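Local coordinates for protein UDP-N-acetylenolpyruvoylglucosamine reductase (PDB 3TX1) that probably catalyses the NADPH-dependent reduction of UDP-N-acetylenolpyruvoylglucosamine to UDP-N-acetylmuramate, using FAD as cofactor, in peptidoglycan biosynthesis, at residues A158-G162 against L227-R231; M120-I126 against G145-G151; E232-E238 against S274-F280. All blocks are in the same frame, centred on the assembly; numbering follows the deposited sequence.

Interaction 1: residues A158-G162 against L227-R231. With FAD (flavin-adenine dinucleotide), chain B.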
loop_
_atom_site.group_PDB
_atom_site.type_symbol
_atom_site.label_atom_id
_atom_site.label_comp_id
_atom_site.label_asym_id
_atom_site.label_seq_id
_atom_site.Cartn_x
_atom_site.Cartn_y
_atom_site.Cartn_z
ATOM N N ALA A 158 -2.382 8.090 2.135
ATOM C CA ALA A 158 -3.317 7.651 1.134
ATOM C C ALA A 158 -4.487 8.628 1.019
ATOM O O ALA A 158 -5.019 9.101 2.020
ATOM C CB ALA A 158 -3.781 6.238 1.488
ATOM N N GLY A 159 -4.890 8.930 -0.204
ATOM C CA GLY A 159 -6.017 9.829 -0.386
ATOM C C GLY A 159 -6.730 9.620 -1.694
ATOM O O GLY A 159 -6.187 9.023 -2.583
ATOM N N ALA A 160 -7.962 10.102 -1.797
ATOM C CA ALA A 160 -8.738 9.992 -3.022
ATOM C C ALA A 160 -9.965 10.890 -2.935
ATOM O O ALA A 160 -10.585 10.975 -1.885
ATOM C CB ALA A 160 -9.151 8.548 -3.272
ATOM N N TYR A 161 -10.320 11.539 -4.043
ATOM C CA TYR A 161 -11.501 12.403 -4.081
ATOM C C TYR A 161 -11.345 13.602 -3.168
ATOM O O TYR A 161 -12.235 13.904 -2.351
ATOM C CB TYR A 161 -12.791 11.602 -3.782
ATOM C CG TYR A 161 -12.944 10.508 -4.792
ATOM C CD1 TYR A 161 -12.879 9.172 -4.412
ATOM C CD2 TYR A 161 -12.992 10.813 -6.159
ATOM C CE1 TYR A 161 -12.919 8.152 -5.357
ATOM C CE2 TYR A 161 -13.036 9.810 -7.103
ATOM C CZ TYR A 161 -13.007 8.476 -6.693
ATOM O OH TYR A 161 -13.093 7.481 -7.625
ATOM N N GLY A 162 -10.199 14.273 -3.313
ATOM C CA GLY A 162 -9.893 15.431 -2.476
ATOM C C GLY A 162 -9.739 15.152 -0.980
ATOM O O GLY A 162 -9.410 16.063 -0.231
ATOM N N LEU A 227 -18.952 7.495 -4.212
ATOM C CA LEU A 227 -17.560 7.221 -4.410
ATOM C C LEU A 227 -17.329 5.868 -5.057
ATOM O O LEU A 227 -16.516 5.755 -5.980
ATOM C CB LEU A 227 -16.740 7.479 -3.137
ATOM C CG LEU A 227 -16.755 8.925 -2.538
ATOM C CD1 LEU A 227 -15.404 9.363 -2.003
ATOM C CD2 LEU A 227 -17.095 9.957 -3.565
ATOM N N THR A 228 -18.087 4.866 -4.645
ATOM C CA THR A 228 -17.969 3.550 -5.248
ATOM C C THR A 228 -18.382 3.634 -6.725
ATOM O O THR A 228 -17.679 3.108 -7.604
ATOM C CB THR A 228 -18.820 2.528 -4.486
ATOM O OG1 THR A 228 -18.372 2.467 -3.133
ATOM C CG2 THR A 228 -18.708 1.141 -5.071
ATOM N N ALA A 229 -19.491 4.327 -6.996
ATOM C CA ALA A 229 -19.983 4.522 -8.346
ATOM C C ALA A 229 -18.892 5.130 -9.194
ATOM O O ALA A 229 -18.528 4.578 -10.271
ATOM C CB ALA A 229 -21.183 5.433 -8.341
ATOM N N ALA A 230 -18.342 6.239 -8.688
ATOM C CA ALA A 230 -17.285 6.973 -9.389
ATOM C C ALA A 230 -16.071 6.098 -9.715
ATOM O O ALA A 230 -15.675 5.987 -10.869
ATOM C CB ALA A 230 -16.862 8.194 -8.606
ATOM N N ARG A 231 -15.515 5.448 -8.694
ATOM C CA ARG A 231 -14.363 4.641 -8.878
ATOM C C ARG A 231 -14.658 3.482 -9.803
ATOM O O ARG A 231 -13.891 3.213 -10.728
ATOM C CB ARG A 231 -13.897 4.128 -7.530
ATOM C CG ARG A 231 -12.603 3.324 -7.587
ATOM C CD ARG A 231 -12.273 2.695 -6.255
ATOM N NE ARG A 231 -11.826 3.675 -5.275
ATOM C CZ ARG A 231 -10.589 4.171 -5.204
ATOM N NH1 ARG A 231 -10.268 5.029 -4.247
ATOM N NH2 ARG A 231 -9.653 3.792 -6.069
HETATM P PA FAD B . 2.033 -1.831 0.175
HETATM O O1A FAD B . 2.155 -3.192 0.772
HETATM O O2A FAD B . 1.790 -1.689 -1.301
HETATM O O5B FAD B . 3.384 -1.019 0.440
HETATM C C5B FAD B . 3.179 0.389 0.386
HETATM C C4B FAD B . 4.285 1.153 1.083
HETATM O O4B FAD B . 3.979 1.326 2.458
HETATM C C3B FAD B . 5.660 0.524 1.045
HETATM O O3B FAD B . 6.607 1.614 1.172
HETATM C C2B FAD B . 5.640 -0.286 2.341
HETATM O O2B FAD B . 6.902 -0.686 2.910
HETATM C C1B FAD B . 4.975 0.698 3.257
HETATM N N9A FAD B . 4.252 -0.003 4.303
HETATM C C8A FAD B . 3.302 -0.940 4.165
HETATM N N7A FAD B . 2.820 -1.264 5.398
HETATM C C5A FAD B . 3.447 -0.524 6.340
HETATM C C6A FAD B . 3.465 -0.380 7.819
HETATM N N6A FAD B . 2.674 -1.112 8.651
HETATM N N1A FAD B . 4.313 0.534 8.339
HETATM C C2A FAD B . 5.108 1.285 7.588
HETATM N N3A FAD B . 5.181 1.193 6.259
HETATM C C4A FAD B . 4.392 0.320 5.592
HETATM N N1 FAD B . -3.884 4.982 -3.217
HETATM C C2 FAD B . -4.498 6.158 -2.939
HETATM O O2 FAD B . -3.943 6.972 -2.182
HETATM N N3 FAD B . -5.707 6.504 -3.403
HETATM C C4 FAD B . -6.419 5.739 -4.219
HETATM O O4 FAD B . -7.528 6.113 -4.664
HETATM C C4X FAD B . -5.816 4.445 -4.568
HETATM N N5 FAD B . -6.466 3.611 -5.375
HETATM C C5X FAD B . -5.960 2.420 -5.727
HETATM C C6 FAD B . -6.710 1.602 -6.557
HETATM C C7 FAD B . -6.244 0.366 -6.918
HETATM C C7M FAD B . -7.063 -0.506 -7.835
HETATM C C8 FAD B . -4.931 -0.054 -6.379
HETATM C C8M FAD B . -4.350 -1.375 -6.732
HETATM C C9 FAD B . -4.194 0.754 -5.557
HETATM C C9A FAD B . -4.663 1.997 -5.209
HETATM N N10 FAD B . -3.933 2.848 -4.343
HETATM C C10 FAD B . -4.496 4.094 -4.011
HETATM C "C1'" FAD B . -2.607 2.442 -3.840
HETATM C "C2'" FAD B . -2.706 1.709 -2.522
HETATM O "O2'" FAD B . -4.038 1.246 -2.315
HETATM C "C3'" FAD B . -2.360 2.618 -1.358
HETATM O "O3'" FAD B . -1.076 3.162 -1.639
HETATM C "C4'" FAD B . -2.323 1.811 -0.064
HETATM O "O4'" FAD B . -2.513 2.652 1.083
HETATM C "C5'" FAD B . -1.071 0.962 0.065
HETATM O "O5'" FAD B . -1.377 -0.085 0.955
HETATM P P FAD B . -0.529 -1.411 1.096
HETATM O O1P FAD B . -0.857 -1.925 2.451
HETATM O O2P FAD B . -0.880 -2.202 -0.118
HETATM O O3P FAD B . 0.966 -0.962 0.975
#
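Tyr-161 and Leu-227 make the main direct packing between the two segments. Their side chains run past each other in opposite directions, and CD1 of Tyr-161 lies 3.5 Å from CD1 of Leu-227. The ring lies along helix 217-234, with its hydroxyl over the start of Arg-231. Tyr-161 OH is 3.4 Å from Arg-231 CB, which is contact without a hydrogen bond. The methyl of Ala-230 approaches the ring obliquely. Tyr-161 stays exposed, so this end of the contact borders solvent.

The inner end is buried and more polar. Here the segments barely touch each other directly and are joined through the flavin. CB of Ala-160 lies 3.8 Å from NH1 of Arg-231, and both approach FAD O4. Arg-231 has CG anti to the backbone N (chi1 -176°). Its chain then bends at chi3, and the guanidinium meets O4 at its edge. NH1 of Arg-231 donates to FAD O4 at 3.0 Å. NH2 of Arg-231 donates to FAD N5 at 3.3 Å and makes a weak bond to O4. NH2 is also bonded to OE1 of Gln-235, which further fixes the rotation of the group. Its positive charge at O4 and N5 would probably draw electron density toward that side of the oxidised ring.

On the other segment, Gly-159 reads the pyrimidine edge of the flavin. Gly-159 N donates to FAD O2 at 2.9 Å, and Gly-159 O accepts from FAD N3 at 2.7 Å. The same carbonyl also accepts from NE of Arg-194, a predicted active-site residue. The contact forms part of the flavin pocket, where the FAD-binding and C-terminal domains of MurB meet.

Interaction 2: residues M120-I126 against G145-G151. With FAD (flavin-adenine dinucleotide), chain B.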
loop_
_atom_site.group_PDB
_atom_site.type_symbol
_atom_site.label_atom_id
_atom_site.label_comp_id
_atom_site.label_asym_id
_atom_site.label_seq_id
_atom_site.Cartn_x
_atom_site.Cartn_y
_atom_site.Cartn_z
ATOM N N MET A 120 -5.525 -1.431 13.759
ATOM C CA MET A 120 -4.176 -1.967 13.678
ATOM C C MET A 120 -3.608 -1.868 12.250
ATOM O O MET A 120 -4.369 -1.736 11.281
ATOM C CB MET A 120 -4.134 -3.378 14.234
ATOM C CG MET A 120 -4.056 -3.359 15.738
ATOM S SD MET A 120 -3.910 -5.023 16.364
ATOM C CE MET A 120 -3.232 -4.671 17.976
ATOM N N SER A 121 -2.287 -1.955 12.100
ATOM C CA SER A 121 -1.695 -1.651 10.808
ATOM C C SER A 121 -1.915 -2.697 9.739
ATOM O O SER A 121 -1.632 -2.449 8.555
ATOM C CB SER A 121 -0.222 -1.349 10.958
ATOM O OG SER A 121 0.461 -2.530 11.271
ATOM N N GLY A 122 -2.443 -3.848 10.159
ATOM C CA GLY A 122 -2.669 -4.981 9.260
ATOM C C GLY A 122 -4.117 -4.996 8.823
ATOM O O GLY A 122 -4.516 -5.819 8.004
ATOM N N ALA A 123 -4.913 -4.093 9.386
ATOM C CA ALA A 123 -6.313 -3.969 9.004
ATOM C C ALA A 123 -6.415 -3.383 7.605
ATOM O O ALA A 123 -5.560 -2.612 7.193
ATOM C CB ALA A 123 -7.076 -3.092 9.998
ATOM N N LYS A 124 -7.464 -3.755 6.888
ATOM C CA LYS A 124 -7.675 -3.265 5.559
ATOM C C LYS A 124 -8.300 -1.949 5.707
ATOM O O LYS A 124 -9.143 -1.756 6.576
ATOM C CB LYS A 124 -8.567 -4.195 4.761
ATOM C CG LYS A 124 -7.766 -5.355 4.228
ATOM C CD LYS A 124 -8.634 -6.426 3.637
ATOM C CE LYS A 124 -7.721 -7.493 3.064
ATOM N NZ LYS A 124 -8.528 -8.474 2.280
ATOM N N LEU A 125 -7.846 -1.014 4.889
ATOM C CA LEU A 125 -8.414 0.317 4.934
ATOM C C LEU A 125 -9.903 0.314 4.573
ATOM O O LEU A 125 -10.645 1.125 5.076
ATOM C CB LEU A 125 -7.669 1.234 3.990
ATOM C CG LEU A 125 -8.134 2.675 4.004
ATOM C CD1 LEU A 125 -8.174 3.189 5.431
ATOM C CD2 LEU A 125 -7.218 3.555 3.161
ATOM N N ILE A 126 -10.340 -0.587 3.705
ATOM C CA ILE A 126 -11.712 -0.577 3.299
ATOM C C ILE A 126 -12.635 -0.943 4.466
ATOM O O ILE A 126 -13.713 -0.340 4.643
ATOM C CB ILE A 126 -11.933 -1.443 2.050
ATOM C CG1 ILE A 126 -11.344 -0.710 0.838
ATOM C CG2 ILE A 126 -13.423 -1.694 1.851
ATOM C CD1 ILE A 126 -11.363 -1.463 -0.490
ATOM N N GLY A 145 -12.961 2.878 -0.980
ATOM C CA GLY A 145 -12.514 2.159 -2.150
ATOM C C GLY A 145 -11.016 1.990 -2.342
ATOM O O GLY A 145 -10.624 1.421 -3.347
ATOM N N ILE A 146 -10.195 2.445 -1.380
ATOM C CA ILE A 146 -8.727 2.398 -1.459
ATOM C C ILE A 146 -8.226 1.100 -0.862
ATOM O O ILE A 146 -8.299 0.909 0.345
ATOM C CB ILE A 146 -8.054 3.548 -0.666
ATOM C CG1 ILE A 146 -8.569 4.931 -1.094
ATOM C CG2 ILE A 146 -6.553 3.489 -0.828
ATOM C CD1 ILE A 146 -8.019 6.105 -0.286
ATOM N N PRO A 147 -7.650 0.229 -1.695
ATOM C CA PRO A 147 -7.169 -1.104 -1.323
ATOM C C PRO A 147 -5.996 -0.988 -0.395
ATOM O O PRO A 147 -5.467 0.118 -0.227
ATOM C CB PRO A 147 -6.676 -1.680 -2.660
ATOM C CG PRO A 147 -7.312 -0.825 -3.724
ATOM C CD PRO A 147 -7.305 0.533 -3.090
ATOM N N GLY A 148 -5.594 -2.090 0.233
ATOM C CA GLY A 148 -4.409 -2.052 1.070
ATOM C C GLY A 148 -4.637 -2.005 2.564
ATOM O O GLY A 148 -5.768 -1.959 3.040
ATOM N N SER A 149 -3.520 -1.984 3.293
ATOM C CA SER A 149 -3.539 -2.006 4.741
ATOM C C SER A 149 -3.459 -0.615 5.338
ATOM O O SER A 149 -2.996 0.323 4.679
ATOM C CB SER A 149 -2.315 -2.800 5.248
ATOM O OG SER A 149 -1.126 -1.985 5.314
ATOM N N ILE A 150 -3.802 -0.518 6.620
ATOM C CA ILE A 150 -3.697 0.744 7.371
ATOM C C ILE A 150 -2.242 1.195 7.439
ATOM O O ILE A 150 -1.947 2.383 7.318
ATOM C CB ILE A 150 -4.269 0.625 8.800
ATOM C CG1 ILE A 150 -5.793 0.559 8.748
ATOM C CG2 ILE A 150 -3.860 1.819 9.648
ATOM C CD1 ILE A 150 -6.479 1.805 8.185
ATOM N N GLY A 151 -1.331 0.244 7.610
ATOM C CA GLY A 151 0.063 0.592 7.640
ATOM C C GLY A 151 0.482 1.245 6.353
ATOM O O GLY A 151 1.270 2.176 6.372
HETATM P PA FAD B . 2.033 -1.831 0.175
HETATM O O1A FAD B . 2.155 -3.192 0.772
HETATM O O2A FAD B . 1.790 -1.689 -1.301
HETATM O O5B FAD B . 3.384 -1.019 0.440
HETATM C C5B FAD B . 3.179 0.389 0.386
HETATM C C4B FAD B . 4.285 1.153 1.083
HETATM O O4B FAD B . 3.979 1.326 2.458
HETATM C C3B FAD B . 5.660 0.524 1.045
HETATM O O3B FAD B . 6.607 1.614 1.172
HETATM C C2B FAD B . 5.640 -0.286 2.341
HETATM O O2B FAD B . 6.902 -0.686 2.910
HETATM C C1B FAD B . 4.975 0.698 3.257
HETATM N N9A FAD B . 4.252 -0.003 4.303
HETATM C C8A FAD B . 3.302 -0.940 4.165
HETATM N N7A FAD B . 2.820 -1.264 5.398
HETATM C C5A FAD B . 3.447 -0.524 6.340
HETATM C C6A FAD B . 3.465 -0.380 7.819
HETATM N N6A FAD B . 2.674 -1.112 8.651
HETATM N N1A FAD B . 4.313 0.534 8.339
HETATM C C2A FAD B . 5.108 1.285 7.588
HETATM N N3A FAD B . 5.181 1.193 6.259
HETATM C C4A FAD B . 4.392 0.320 5.592
HETATM N N1 FAD B . -3.884 4.982 -3.217
HETATM C C2 FAD B . -4.498 6.158 -2.939
HETATM O O2 FAD B . -3.943 6.972 -2.182
HETATM N N3 FAD B . -5.707 6.504 -3.403
HETATM C C4 FAD B . -6.419 5.739 -4.219
HETATM O O4 FAD B . -7.528 6.113 -4.664
HETATM C C4X FAD B . -5.816 4.445 -4.568
HETATM N N5 FAD B . -6.466 3.611 -5.375
HETATM C C5X FAD B . -5.960 2.420 -5.727
HETATM C C6 FAD B . -6.710 1.602 -6.557
HETATM C C7 FAD B . -6.244 0.366 -6.918
HETATM C C7M FAD B . -7.063 -0.506 -7.835
HETATM C C8 FAD B . -4.931 -0.054 -6.379
HETATM C C8M FAD B . -4.350 -1.375 -6.732
HETATM C C9 FAD B . -4.194 0.754 -5.557
HETATM C C9A FAD B . -4.663 1.997 -5.209
HETATM N N10 FAD B . -3.933 2.848 -4.343
HETATM C C10 FAD B . -4.496 4.094 -4.011
HETATM C "C1'" FAD B . -2.607 2.442 -3.840
HETATM C "C2'" FAD B . -2.706 1.709 -2.522
HETATM O "O2'" FAD B . -4.038 1.246 -2.315
HETATM C "C3'" FAD B . -2.360 2.618 -1.358
HETATM O "O3'" FAD B . -1.076 3.162 -1.639
HETATM C "C4'" FAD B . -2.323 1.811 -0.064
HETATM O "O4'" FAD B . -2.513 2.652 1.083
HETATM C "C5'" FAD B . -1.071 0.962 0.065
HETATM O "O5'" FAD B . -1.377 -0.085 0.955
HETATM P P FAD B . -0.529 -1.411 1.096
HETATM O O1P FAD B . -0.857 -1.925 2.451
HETATM O O2P FAD B . -0.880 -2.202 -0.118
HETATM O O3P FAD B . 0.966 -0.962 0.975
HETATM O O HOH W 1 -8.341 -1.318 2.078
#
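Lys-124 and Ser-149 both stand just before a helix, and their backbones are joined by a single antiparallel beta bridge. Two hydrogen bonds flank this pair. Ile-150 N donates to Ala-123 O at 2.8 Å, and Leu-125 N donates to Gly-148 O at 2.9 Å with an angle of 170° at the hydrogen. A third bond, Gly-151 N to Ser-121 O, extends the join toward strand 116-120. A water completes the polar seam. It accepts from Ile-126 N and donates to Ile-146 O and Gly-148 O.

Leu-125 fills the apolar side. Chi1 of -177° swings CG away from the backbone N, and chi2 of 51° then turns CD1 to Ile-150 and CD2 to Ile-146. CD1 of Leu-125 meets CD1 of Ile-150 at 3.5 Å, the side chains crossing at about a right angle. CD2 of Leu-125 rests on CB of Ile-146.

The other side of segment 145-151 faces FAD. Ser-149 grips one phosphate oxygen twice: N of Ser-149 lies 2.8 Å from FAD O1P, and OG of Ser-149 donates to the same atom. OG also accepts from Gly-152 N and so caps helix 150-156. Pro-147 O takes the ribityl hydroxyl O2' of FAD. The phosphate thus sits at a helix N terminus, whose dipole would probably favour its negative charge without a basic side chain from these two segments.

Interaction 3: residues E232-E238 against S274-F280. With SO4 (sulfate ion), chain F.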
loop_
_atom_site.group_PDB
_atom_site.type_symbol
_atom_site.label_atom_id
_atom_site.label_comp_id
_atom_site.label_asym_id
_atom_site.label_seq_id
_atom_site.Cartn_x
_atom_site.Cartn_y
_atom_site.Cartn_z
ATOM N N GLU A 232 -15.764 2.788 -9.568
ATOM C CA GLU A 232 -16.078 1.643 -10.406
ATOM C C GLU A 232 -16.183 2.009 -11.854
ATOM O O GLU A 232 -15.747 1.274 -12.704
ATOM C CB GLU A 232 -17.353 0.970 -9.976
ATOM C CG GLU A 232 -17.197 0.200 -8.685
ATOM C CD GLU A 232 -18.495 -0.461 -8.281
ATOM O OE1 GLU A 232 -19.545 -0.085 -8.842
ATOM O OE2 GLU A 232 -18.464 -1.357 -7.414
ATOM N N ALA A 233 -16.736 3.178 -12.126
ATOM C CA ALA A 233 -16.911 3.640 -13.496
ATOM C C ALA A 233 -15.583 3.831 -14.202
ATOM O O ALA A 233 -15.510 3.699 -15.418
ATOM C CB ALA A 233 -17.674 4.951 -13.499
ATOM N N LYS A 234 -14.522 4.099 -13.448
ATOM C CA LYS A 234 -13.278 4.468 -14.070
ATOM C C LYS A 234 -12.071 3.610 -13.837
ATOM O O LYS A 234 -11.034 3.845 -14.428
ATOM C CB LYS A 234 -12.963 5.885 -13.659
ATOM C CG LYS A 234 -13.929 6.890 -14.267
ATOM C CD LYS A 234 -13.499 8.287 -13.875
ATOM C CE LYS A 234 -13.944 9.326 -14.886
ATOM N NZ LYS A 234 -13.158 10.564 -14.613
ATOM N N GLN A 235 -12.199 2.602 -12.993
ATOM C CA GLN A 235 -11.071 1.787 -12.647
ATOM C C GLN A 235 -11.306 0.320 -12.850
ATOM O O GLN A 235 -12.436 -0.142 -12.681
ATOM C CB GLN A 235 -10.722 2.045 -11.221
ATOM C CG GLN A 235 -10.267 3.464 -11.065
ATOM C CD GLN A 235 -9.770 3.796 -9.680
ATOM O OE1 GLN A 235 -9.712 2.945 -8.764
ATOM N NE2 GLN A 235 -9.363 5.050 -9.525
ATOM N N PRO A 236 -10.253 -0.412 -13.277
ATOM C CA PRO A 236 -10.386 -1.853 -13.413
ATOM C C PRO A 236 -10.256 -2.436 -12.029
ATOM O O PRO A 236 -9.136 -2.604 -11.541
ATOM C CB PRO A 236 -9.164 -2.261 -14.242
ATOM C CG PRO A 236 -8.284 -1.083 -14.343
ATOM C CD PRO A 236 -8.905 0.076 -13.637
ATOM N N LEU A 237 -11.361 -2.682 -11.341
ATOM C CA LEU A 237 -11.227 -3.247 -10.004
ATOM C C LEU A 237 -11.272 -4.770 -10.085
ATOM O O LEU A 237 -10.857 -5.463 -9.149
ATOM C CB LEU A 237 -12.290 -2.703 -9.067
ATOM C CG LEU A 237 -12.437 -1.189 -8.871
ATOM C CD1 LEU A 237 -13.574 -0.927 -7.862
ATOM C CD2 LEU A 237 -11.119 -0.468 -8.502
ATOM N N GLU A 238 -11.759 -5.267 -11.226
ATOM C CA GLU A 238 -11.861 -6.693 -11.494
ATOM C C GLU A 238 -10.469 -7.351 -11.600
ATOM O O GLU A 238 -10.280 -8.478 -11.131
ATOM C CB GLU A 238 -12.733 -6.975 -12.741
ATOM C CG GLU A 238 -12.330 -6.281 -14.065
ATOM C CD GLU A 238 -12.841 -4.827 -14.237
ATOM O OE1 GLU A 238 -13.051 -4.436 -15.410
ATOM O OE2 GLU A 238 -13.057 -4.066 -13.239
ATOM N N SER A 274 -4.138 -0.806 -18.981
ATOM C CA SER A 274 -5.586 -1.039 -18.909
ATOM C C SER A 274 -6.422 -0.434 -20.015
ATOM O O SER A 274 -6.305 0.742 -20.309
ATOM C CB SER A 274 -6.128 -0.543 -17.568
ATOM O OG SER A 274 -7.520 -0.378 -17.634
ATOM N N LEU A 275 -7.300 -1.220 -20.619
ATOM C CA LEU A 275 -8.222 -0.637 -21.611
ATOM C C LEU A 275 -9.277 0.204 -20.932
ATOM O O LEU A 275 -10.045 0.866 -21.595
ATOM C CB LEU A 275 -8.948 -1.691 -22.444
ATOM C CG LEU A 275 -8.122 -2.392 -23.502
ATOM C CD1 LEU A 275 -8.864 -3.645 -23.916
ATOM C CD2 LEU A 275 -7.852 -1.485 -24.680
ATOM N N LYS A 276 -9.329 0.177 -19.615
ATOM C CA LYS A 276 -10.330 0.974 -18.962
ATOM C C LYS A 276 -9.743 2.287 -18.408
ATOM O O LYS A 276 -10.394 3.325 -18.487
ATOM C CB LYS A 276 -11.062 0.158 -17.903
ATOM C CG LYS A 276 -12.151 0.920 -17.207
ATOM C CD LYS A 276 -12.613 0.046 -16.075
ATOM C CE LYS A 276 -14.012 0.433 -15.633
ATOM N NZ LYS A 276 -14.534 -0.650 -14.764
ATOM N N HIS A 277 -8.520 2.237 -17.893
ATOM C CA HIS A 277 -7.844 3.429 -17.366
ATOM C C HIS A 277 -6.388 3.326 -17.773
ATOM O O HIS A 277 -5.623 2.512 -17.229
ATOM C CB HIS A 277 -7.945 3.458 -15.840
ATOM C CG HIS A 277 -7.518 4.757 -15.229
ATOM N ND1 HIS A 277 -8.357 5.528 -14.508
ATOM C CD2 HIS A 277 -6.320 5.448 -15.300
ATOM C CE1 HIS A 277 -7.719 6.639 -14.100
ATOM N NE2 HIS A 277 -6.480 6.607 -14.594
ATOM N N ALA A 278 -5.969 4.142 -18.730
ATOM C CA ALA A 278 -4.626 3.961 -19.262
ATOM C C ALA A 278 -3.517 4.114 -18.258
ATOM O O ALA A 278 -2.410 3.713 -18.559
ATOM C CB ALA A 278 -4.375 4.849 -20.454
ATOM N N GLY A 279 -3.789 4.684 -17.076
ATOM C CA GLY A 279 -2.742 4.877 -16.061
ATOM C C GLY A 279 -2.561 3.686 -15.123
ATOM O O GLY A 279 -1.784 3.757 -14.162
ATOM N N PHE A 280 -3.288 2.606 -15.417
ATOM C CA PHE A 280 -3.245 1.353 -14.690
ATOM C C PHE A 280 -2.669 0.240 -15.542
ATOM O O PHE A 280 -3.052 0.053 -16.702
ATOM C CB PHE A 280 -4.646 0.888 -14.390
ATOM C CG PHE A 280 -5.236 1.439 -13.141
ATOM C CD1 PHE A 280 -5.552 2.791 -13.025
ATOM C CD2 PHE A 280 -5.613 0.588 -12.126
ATOM C CE1 PHE A 280 -6.154 3.305 -11.867
ATOM C CE2 PHE A 280 -6.249 1.095 -10.989
ATOM C CZ PHE A 280 -6.517 2.456 -10.852
HETATM S S SO4 F . -4.792 10.185 -14.111
HETATM O O1 SO4 F . -5.715 10.144 -12.953
HETATM O O2 SO4 F . -5.576 10.287 -15.370
HETATM O O3 SO4 F . -3.861 11.336 -14.003
HETATM O O4 SO4 F . -3.983 8.940 -14.131
#
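Lys-276 reaches across to the end region of helix 217-234 and binds two main-chain carbonyls. Its CG is anti to the backbone N (chi1 -178°), and the rest of the chain is extended. This lays the chain against the Gln-235–Pro-236 peptide and brings NZ to both carbonyl oxygens. Lys-276 NZ donates to Glu-232 O at 3.1 Å, almost in line with the carbonyl. It also donates to Gln-235 O at 3.0 Å, this time from above the carbonyl plane. The carboxylate of Glu-238 is near, but too far for a salt bridge.

A third carbonyl of this region is bound by a ring. His-277 ND1 donates to Lys-234 O at 3.2 Å, with the oxygen in the ring plane. The other ring nitrogen, NE2, makes a weak bond to a sulfate that probably came from the crystallisation liquor.

Apolar contacts complete the first shell. Pro-236 CD lies over one face of Phe-280, 3.9 Å from the ring centroid, in a CH-pi contact. The side chain of Gln-235 lies obliquely against CZ of the same ring, its amide plane 48° from the ring plane. The amide oxygen is held by Arg-231.

The next shell shapes the loop. Ser-274 OG accepts from Lys-276 N and His-277 N in an ST turn and ST motif, which orients both donor residues. OG of Ser-274 also touches Pro-236 CG at 3.5 Å. A type I beta turn runs from His-277 to Phe-280 and brings CE1 of Phe-280 over the face of the His-277 ring. Phe-280 and Gln-235 both touch FAD, and Phe-280 lies close to Ser-244, the predicted proton donor. The contact belongs to the C-terminal domain of MurB, at its side of the flavin pocket.

Overall arrangement
Along the chain the three contacts follow one another in series; none nests or crosses. Interaction 2 comes first and closes a short loop that contains helix 125-134. The chain then runs through helix 150-156 into strand 159-160. There interaction 1 opens and closes a longer loop of 64 residues, much of it strand, ending on helix 217-234. It joins the FAD-binding domain to the C-terminal domain. Interaction 3 starts on the same helix and closes a loop wholly within the C-terminal domain. Interaction 1 touches both others: Arg-231 packs on Gly-145 and Ile-146 of interaction 2 and on Leu-237 of interaction 3. All three border FAD.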